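Local coordinates for protein NANS (YJHS), A 9-O-acetyl N-acetylneuraminic acid esterase (Escherichia coli O157:H7 EDL933, PDB 3PT5) that probably hydrolyses the 9-O-acetyl ester of 9-O-acetyl-N-acetylneuraminate, letting the bacterium grow on this sialic acid from mammalian mucosal surfaces, at residues A27-Y35 and P128-F136; F207-R215 and D230-T238. All coordinates share one frame; numbering follows the deposited sequence.

Contact 1 of 2, residues A27-Y35 and P128-F136; sequences AGQSNAMAY and PCCRGGSAF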
loop_
_atom_site.group_PDB
_atom_site.type_symbol
_atom_site.label_atom_id
_atom_site.label_comp_id
_atom_site.label_asym_id
_atom_site.label_seq_id
_atom_site.Cartn_x
_atom_site.Cartn_y
_atom_site.Cartn_z
ATOM N N ALA A 27 -3.589 1.977 -1.478
ATOM C CA ALA A 27 -3.424 2.484 -2.843
ATOM C C ALA A 27 -2.361 3.579 -2.908
ATOM O O ALA A 27 -1.916 4.127 -1.871
ATOM C CB ALA A 27 -4.773 3.007 -3.354
ATOM N N GLY A 28 -1.927 3.891 -4.137
ATOM C CA GLY A 28 -0.932 4.887 -4.365
ATOM C C GLY A 28 0.206 4.422 -5.230
ATOM O O GLY A 28 0.003 3.586 -6.110
ATOM N N GLN A 29 1.412 4.927 -4.932
ATOM C CA GLN A 29 2.593 4.541 -5.706
ATOM C C GLN A 29 3.577 3.714 -4.871
ATOM O O GLN A 29 3.147 3.045 -3.940
ATOM C CB GLN A 29 3.184 5.719 -6.490
ATOM C CG GLN A 29 3.772 6.870 -5.705
ATOM C CD GLN A 29 3.986 8.074 -6.617
ATOM O OE1 GLN A 29 3.268 9.054 -6.518
ATOM N NE2 GLN A 29 4.919 7.964 -7.555
ATOM N N SER A 30 4.860 3.740 -5.209
ATOM C CA SER A 30 5.807 2.783 -4.648
ATOM C C SER A 30 5.821 2.654 -3.137
ATOM O O SER A 30 5.957 1.546 -2.624
ATOM C CB SER A 30 7.234 3.041 -5.146
ATOM O OG SER A 30 7.697 4.290 -4.697
ATOM N N ASN A 31 5.693 3.772 -2.411
ATOM C CA ASN A 31 5.845 3.681 -0.948
ATOM C C ASN A 31 4.623 3.138 -0.209
ATOM O O ASN A 31 4.696 2.845 0.976
ATOM C CB ASN A 31 6.382 5.000 -0.366
ATOM C CG ASN A 31 7.875 5.124 -0.569
ATOM O OD1 ASN A 31 8.613 4.153 -0.318
ATOM N ND2 ASN A 31 8.339 6.285 -1.063
ATOM N N ALA A 32 3.544 2.924 -0.936
ATOM C CA ALA A 32 2.337 2.278 -0.415
ATOM C C ALA A 32 2.450 0.752 -0.483
ATOM O O ALA A 32 1.706 0.048 0.196
ATOM C CB ALA A 32 1.119 2.712 -1.190
ATOM N N MET A 33 3.381 0.276 -1.309
ATOM C CA MET A 33 3.446 -1.140 -1.648
ATOM C C MET A 33 4.822 -1.729 -1.380
ATOM O O MET A 33 5.621 -1.157 -0.660
ATOM C CB MET A 33 3.044 -1.326 -3.113
ATOM C CG MET A 33 3.763 -0.427 -4.092
ATOM S SD MET A 33 3.373 -0.846 -5.804
ATOM C CE MET A 33 4.174 -2.456 -5.952
ATOM N N ALA A 34 5.107 -2.892 -1.966
ATOM C CA ALA A 34 6.279 -3.628 -1.596
ATOM C C ALA A 34 7.521 -3.124 -2.329
ATOM O O ALA A 34 7.897 -3.645 -3.366
ATOM C CB ALA A 34 6.037 -5.132 -1.889
ATOM N N TYR A 35 8.144 -2.086 -1.780
ATOM C CA TYR A 35 9.416 -1.587 -2.270
ATOM C C TYR A 35 10.520 -1.694 -1.223
ATOM O O TYR A 35 11.607 -1.244 -1.450
ATOM C CB TYR A 35 9.279 -0.177 -2.808
ATOM C CG TYR A 35 8.937 -0.139 -4.293
ATOM C CD1 TYR A 35 7.650 -0.471 -4.733
ATOM C CD2 TYR A 35 9.896 0.199 -5.259
ATOM C CE1 TYR A 35 7.317 -0.407 -6.060
ATOM C CE2 TYR A 35 9.564 0.254 -6.606
ATOM C CZ TYR A 35 8.270 -0.062 -6.995
ATOM O OH TYR A 35 7.966 0.010 -8.362
ATOM N N PRO A 128 -5.382 -4.383 -2.354
ATOM C CA PRO A 128 -4.164 -3.733 -2.832
ATOM C C PRO A 128 -4.350 -3.178 -4.241
ATOM O O PRO A 128 -4.617 -3.937 -5.191
ATOM C CB PRO A 128 -3.093 -4.845 -2.727
ATOM C CG PRO A 128 -3.853 -6.115 -2.742
ATOM C CD PRO A 128 -5.289 -5.853 -2.400
ATOM N N CYS A 129 -4.208 -1.852 -4.338
ATOM C CA CYS A 129 -4.367 -1.112 -5.596
ATOM C C CYS A 129 -3.253 -0.108 -5.849
ATOM O O CYS A 129 -3.541 1.027 -6.192
ATOM C CB CYS A 129 -5.731 -0.405 -5.626
ATOM S SG CYS A 129 -7.134 -1.497 -5.353
ATOM N N CYS A 130 -1.997 -0.526 -5.653
ATOM C CA CYS A 130 -0.863 0.380 -5.829
ATOM C C CYS A 130 -0.134 0.127 -7.128
ATOM O O CYS A 130 -0.167 -0.980 -7.675
ATOM C CB CYS A 130 0.124 0.204 -4.683
ATOM S SG CYS A 130 -0.585 0.295 -3.035
ATOM N N ARG A 131 0.564 1.153 -7.607
ATOM C CA ARG A 131 1.328 1.034 -8.836
ATOM C C ARG A 131 2.568 1.920 -8.685
ATOM O O ARG A 131 2.455 3.126 -8.549
ATOM C CB ARG A 131 0.442 1.455 -10.041
ATOM C CG ARG A 131 1.203 1.626 -11.372
ATOM C CD ARG A 131 1.864 0.330 -11.691
ATOM N NE ARG A 131 2.270 0.154 -13.082
ATOM C CZ ARG A 131 3.507 0.304 -13.534
ATOM N NH1 ARG A 131 4.495 0.657 -12.718
ATOM N NH2 ARG A 131 3.758 0.069 -14.821
ATOM N N GLY A 132 3.749 1.316 -8.690
ATOM C CA GLY A 132 4.987 2.110 -8.651
ATOM C C GLY A 132 5.031 3.039 -9.839
ATOM O O GLY A 132 4.584 2.679 -10.938
ATOM N N GLY A 133 5.553 4.243 -9.621
ATOM C CA GLY A 133 5.763 5.228 -10.677
ATOM C C GLY A 133 4.485 5.735 -11.301
ATOM O O GLY A 133 4.453 6.072 -12.496
ATOM N N SER A 134 3.435 5.784 -10.502
ATOM C CA SER A 134 2.152 6.306 -10.943
ATOM C C SER A 134 1.989 7.750 -10.455
ATOM O O SER A 134 2.640 8.191 -9.485
ATOM C CB SER A 134 1.010 5.383 -10.477
ATOM O OG SER A 134 0.983 5.325 -9.065
ATOM N N ALA A 135 1.137 8.506 -11.142
ATOM C CA ALA A 135 1.029 9.939 -10.868
ATOM C C ALA A 135 -0.260 10.513 -11.417
ATOM O O ALA A 135 -0.901 9.876 -12.218
ATOM C CB ALA A 135 2.206 10.682 -11.489
ATOM N N PHE A 136 -0.579 11.732 -10.999
ATOM C CA PHE A 136 -1.698 12.461 -11.601
ATOM C C PHE A 136 -1.293 13.262 -12.811
ATOM O O PHE A 136 -2.136 13.524 -13.683
ATOM C CB PHE A 136 -2.344 13.397 -10.583
ATOM C CG PHE A 136 -3.164 12.675 -9.545
ATOM C CD1 PHE A 136 -4.499 12.317 -9.788
ATOM C CD2 PHE A 136 -2.592 12.316 -8.323
ATOM C CE1 PHE A 136 -5.245 11.647 -8.816
ATOM C CE2 PHE A 136 -3.334 11.626 -7.342
ATOM C CZ PHE A 136 -4.669 11.297 -7.593
HETATM O O HOH W 1 6.866 5.594 -7.166
#
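The hydroxyl end of the Tyr35 ring reaches across to Gly132, with OH 3.7 Å from CA. One face of this ring carries Ser30 CB over its centre, and Met33 SD lies at its edge, in the ring plane. The Gln29 carboxamide lies against Ser134 O, which is 3.0 Å from NE2 and about as near to CD and OE1. The angle is too poor for a hydrogen bond. OE1 instead accepts from Gly191 N.

The two segments leave neighbouring parallel strands of the SGNH hydrolase alpha/beta fold. Residues 28-31 read Gly-Gln-Ser-Asn, so Ser30 probably holds the family's nucleophile position. Its side chain also touches His312.

The strand ends are joined by Arg131 N, which donates to Gly28 O at 2.9 Å and 163°. Gln29 CA in turn makes a CH...O contact with Arg131 O. Ser134 OG donates to the same carbonyl oxygen, Arg131 O, at 2.7 Å, closing the type II turn 131-134 across its ends. Cys130 packs against both Ala32 and Met33. Its SG stands anti to the carbonyl carbon (chi1 -51°) and meets Ala32 CB at 3.5 Å, while its CB packs on Met33 SD at 3.6 Å.

Glycine at 132 leaves room for the Tyr35 hydroxyl, which is hydrogen-bonded to Gln84 OE1. A water sits where the two loops meet, consistent with an oxyanion site. It accepts from Gly133 N and Gln29 NE2, and is hydrogen-bonded to Ser30 OG at 2.9 Å.

Contact 2 of 2, residues F207-R215 and D230-T238; sequences FNHMVEAFR and DAPWFCGDT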
loop_
_atom_site.group_PDB
_atom_site.type_symbol
_atom_site.label_atom_id
_atom_site.label_comp_id
_atom_site.label_asym_id
_atom_site.label_seq_id
_atom_site.Cartn_x
_atom_site.Cartn_y
_atom_site.Cartn_z
ATOM N N PHE A 207 -6.212 15.161 -6.884
ATOM C CA PHE A 207 -6.427 14.268 -5.745
ATOM C C PHE A 207 -7.813 14.481 -5.120
ATOM O O PHE A 207 -8.562 13.514 -4.927
ATOM C CB PHE A 207 -5.332 14.473 -4.691
ATOM C CG PHE A 207 -5.570 13.697 -3.421
ATOM C CD1 PHE A 207 -5.336 12.316 -3.376
ATOM C CD2 PHE A 207 -6.071 14.325 -2.287
ATOM C CE1 PHE A 207 -5.571 11.605 -2.207
ATOM C CE2 PHE A 207 -6.332 13.592 -1.088
ATOM C CZ PHE A 207 -6.071 12.251 -1.057
ATOM N N ASN A 208 -8.155 15.739 -4.835
ATOM C CA ASN A 208 -9.452 16.026 -4.216
ATOM C C ASN A 208 -10.587 15.543 -5.081
ATOM O O ASN A 208 -11.533 14.964 -4.578
ATOM C CB ASN A 208 -9.626 17.506 -3.931
ATOM C CG ASN A 208 -8.816 17.976 -2.743
ATOM O OD1 ASN A 208 -7.844 17.333 -2.321
ATOM N ND2 ASN A 208 -9.229 19.092 -2.170
ATOM N N HIS A 209 -10.488 15.753 -6.394
ATOM C CA HIS A 209 -11.545 15.315 -7.290
ATOM C C HIS A 209 -11.708 13.799 -7.301
ATOM O O HIS A 209 -12.823 13.265 -7.374
ATOM C CB HIS A 209 -11.300 15.867 -8.698
ATOM C CG HIS A 209 -11.528 17.345 -8.801
ATOM N ND1 HIS A 209 -10.894 18.136 -9.737
ATOM C CD2 HIS A 209 -12.333 18.174 -8.092
ATOM C CE1 HIS A 209 -11.289 19.391 -9.592
ATOM N NE2 HIS A 209 -12.166 19.441 -8.606
ATOM N N MET A 210 -10.588 13.091 -7.198
ATOM C CA MET A 210 -10.631 11.631 -7.164
ATOM C C MET A 210 -11.230 11.092 -5.871
ATOM O O MET A 210 -11.971 10.105 -5.864
ATOM C CB MET A 210 -9.239 11.052 -7.393
ATOM C CG MET A 210 -9.315 9.638 -7.843
ATOM S SD MET A 210 -7.730 8.797 -8.068
ATOM C CE MET A 210 -7.219 8.570 -6.368
ATOM N N VAL A 211 -10.883 11.725 -4.761
ATOM C CA VAL A 211 -11.488 11.349 -3.484
ATOM C C VAL A 211 -13.002 11.602 -3.512
ATOM O O VAL A 211 -13.763 10.757 -3.088
ATOM C CB VAL A 211 -10.865 12.099 -2.318
ATOM C CG1 VAL A 211 -11.591 11.762 -1.051
ATOM C CG2 VAL A 211 -9.387 11.750 -2.179
ATOM N N GLU A 212 -13.440 12.744 -4.033
ATOM C CA GLU A 212 -14.892 12.972 -4.127
ATOM C C GLU A 212 -15.586 11.958 -5.059
ATOM O O GLU A 212 -16.705 11.515 -4.770
ATOM C CB GLU A 212 -15.239 14.391 -4.589
ATOM C CG GLU A 212 -14.643 15.545 -3.804
ATOM C CD GLU A 212 -14.809 16.882 -4.521
ATOM O OE1 GLU A 212 -14.313 17.045 -5.665
ATOM O OE2 GLU A 212 -15.418 17.802 -3.929
ATOM N N ALA A 213 -14.931 11.591 -6.157
ATOM C CA ALA A 213 -15.493 10.597 -7.082
ATOM C C ALA A 213 -15.604 9.230 -6.409
ATOM O O ALA A 213 -16.614 8.534 -6.536
ATOM C CB ALA A 213 -14.661 10.505 -8.371
ATOM N N PHE A 214 -14.557 8.851 -5.684
ATOM C CA PHE A 214 -14.534 7.611 -4.928
ATOM C C PHE A 214 -15.736 7.552 -3.959
ATOM O O PHE A 214 -16.443 6.541 -3.876
ATOM C CB PHE A 214 -13.189 7.495 -4.174
ATOM C CG PHE A 214 -13.032 6.213 -3.374
ATOM C CD1 PHE A 214 -12.546 5.056 -3.975
ATOM C CD2 PHE A 214 -13.318 6.184 -1.993
ATOM C CE1 PHE A 214 -12.368 3.864 -3.241
ATOM C CE2 PHE A 214 -13.151 5.006 -1.243
ATOM C CZ PHE A 214 -12.667 3.835 -1.857
ATOM N N ARG A 215 -15.952 8.637 -3.232
ATOM C CA ARG A 215 -17.022 8.706 -2.230
ATOM C C ARG A 215 -18.413 8.645 -2.868
ATOM O O ARG A 215 -19.287 7.944 -2.349
ATOM C CB ARG A 215 -16.839 9.934 -1.340
ATOM C CG ARG A 215 -15.617 9.786 -0.450
ATOM C CD ARG A 215 -15.285 11.040 0.354
ATOM N NE ARG A 215 -14.248 10.718 1.334
ATOM C CZ ARG A 215 -13.640 11.573 2.166
ATOM N NH1 ARG A 215 -13.934 12.871 2.197
ATOM N NH2 ARG A 215 -12.708 11.096 3.001
ATOM N N ASP A 230 -18.225 9.472 4.099
ATOM C CA ASP A 230 -16.912 10.020 3.782
ATOM C C ASP A 230 -15.852 9.146 4.458
ATOM O O ASP A 230 -15.172 9.585 5.400
ATOM C CB ASP A 230 -16.779 11.455 4.304
ATOM C CG ASP A 230 -17.567 12.465 3.482
ATOM O OD1 ASP A 230 -17.968 12.160 2.328
ATOM O OD2 ASP A 230 -17.764 13.584 4.005
ATOM N N ALA A 231 -15.682 7.929 3.941
ATOM C CA ALA A 231 -14.747 6.975 4.532
ATOM C C ALA A 231 -13.368 7.638 4.596
ATOM O O ALA A 231 -12.973 8.315 3.648
ATOM C CB ALA A 231 -14.711 5.692 3.724
ATOM N N PRO A 232 -12.642 7.473 5.723
ATOM C CA PRO A 232 -11.337 8.091 5.863
ATOM C C PRO A 232 -10.285 7.623 4.845
ATOM O O PRO A 232 -10.188 6.432 4.507
ATOM C CB PRO A 232 -10.888 7.682 7.273
ATOM C CG PRO A 232 -11.623 6.443 7.574
ATOM C CD PRO A 232 -12.946 6.568 6.848
ATOM N N TRP A 233 -9.517 8.591 4.396
ATOM C CA TRP A 233 -8.283 8.379 3.651
ATOM C C TRP A 233 -7.142 8.720 4.595
ATOM O O TRP A 233 -6.976 9.861 4.995
ATOM C CB TRP A 233 -8.210 9.252 2.398
ATOM C CG TRP A 233 -9.075 8.723 1.315
ATOM C CD1 TRP A 233 -10.400 8.446 1.416
ATOM C CD2 TRP A 233 -8.696 8.423 -0.041
ATOM N NE1 TRP A 233 -10.887 7.981 0.213
ATOM C CE2 TRP A 233 -9.859 7.958 -0.702
ATOM C CE3 TRP A 233 -7.489 8.493 -0.754
ATOM C CZ2 TRP A 233 -9.848 7.548 -2.053
ATOM C CZ3 TRP A 233 -7.479 8.101 -2.105
ATOM C CH2 TRP A 233 -8.651 7.640 -2.735
ATOM N N PHE A 234 -6.357 7.707 4.925
ATOM C CA PHE A 234 -5.154 7.857 5.724
ATOM C C PHE A 234 -3.994 8.046 4.774
ATOM O O PHE A 234 -3.586 7.123 4.059
ATOM C CB PHE A 234 -4.957 6.637 6.606
ATOM C CG PHE A 234 -6.106 6.394 7.517
ATOM C CD1 PHE A 234 -6.221 7.103 8.722
ATOM C CD2 PHE A 234 -7.106 5.508 7.146
ATOM C CE1 PHE A 234 -7.318 6.873 9.580
ATOM C CE2 PHE A 234 -8.201 5.276 7.982
ATOM C CZ PHE A 234 -8.315 5.976 9.192
ATOM N N CYS A 235 -3.543 9.285 4.696
ATOM C CA CYS A 235 -2.583 9.651 3.653
ATOM C C CYS A 235 -1.197 9.713 4.281
ATOM O O CYS A 235 -0.938 10.522 5.183
ATOM C CB CYS A 235 -2.973 10.994 3.040
ATOM S SG CYS A 235 -4.571 10.954 2.274
ATOM N N GLY A 236 -0.301 8.850 3.828
ATOM C CA GLY A 236 1.016 8.754 4.427
ATOM C C GLY A 236 2.037 9.692 3.815
ATOM O O GLY A 236 1.954 10.084 2.647
ATOM N N ASP A 237 3.033 10.006 4.623
ATOM C CA ASP A 237 4.155 10.839 4.210
ATOM C C ASP A 237 5.105 10.079 3.251
ATOM O O ASP A 237 4.840 8.926 2.838
ATOM C CB ASP A 237 4.889 11.281 5.491
ATOM C CG ASP A 237 5.618 12.632 5.357
ATOM O OD1 ASP A 237 5.672 13.208 4.246
ATOM O OD2 ASP A 237 6.142 13.113 6.397
ATOM N N THR A 238 6.196 10.727 2.876
ATOM C CA THR A 238 7.182 10.120 1.984
ATOM C C THR A 238 8.563 10.171 2.654
ATOM O O THR A 238 8.675 10.600 3.813
ATOM C CB THR A 238 7.171 10.800 0.601
ATOM O OG1 THR A 238 8.039 10.083 -0.298
ATOM C CG2 THR A 238 7.579 12.244 0.685
HETATM O O HOH W 2 -13.685 7.598 1.010
#
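Helix 207-215 runs nearly antiparallel to strand 233-236, at 151° and 12.3 Å between axes, which places Val211 over Trp233. This is the helix-on-sheet layer of a beta-alpha-beta crossover: helix 203-218 connects strand 182-189 to its parallel neighbour 233-236.

Trp233 fills the interface. Val211 CG2 stands over the centre of its six-membered ring, 3.9 Å from the centroid and 5° off the normal, a CH-pi contact. The indole edge points at the face of Phe214 in a T-shaped pair. Here CZ2 of Trp233 comes 3.7 Å from CG of Phe214. Met210 CE touches CH2 of the indole. Phe207 has CG anti to its backbone N (chi1 174°), which carries the ring toward the strand. There CE1 meets Trp233 CE3, and CZ meets Cys235 SG at 3.9 Å. Trp188 of strand 182-189 adjoins both Phe207 and Trp233.

At the C-terminal end of the helix segment Arg215 is extended. Asp230 CB lies over one face of its guanidinium and Val211 CG1 over the other. The Asp230 carboxylate is stacked rather than paired, since OD1 lies well out of the guanidinium plane. NH2 donates to Ala231 O at 2.9 Å, and NH1 to Ala263 O. One water joins the two segments: it donates to Ala231 O and accepts from Arg215 NE and, at 2.9 Å, from Trp233 NE1.

In the fold
Contact 1 closes before contact 2 opens, so the two lie in series along the chain. Their centres are 14 Å apart, and both rest on the same mixed sheet. Strands 122-130, 20-28, 182-189 and 233-236 are consecutive in it, so strand 182-189 separates the pair in contact 1 from the strand in contact 2. Phe136 bridges the two, packing on Met210 and Phe207 of helix 203-218. Glu192 links them by hydrogen bonds to Asn31 and Thr238. Contact 1 shapes the probable catalytic loops at the strand ends near the chain centre. Contact 2 packs a helix on the sheet farther out.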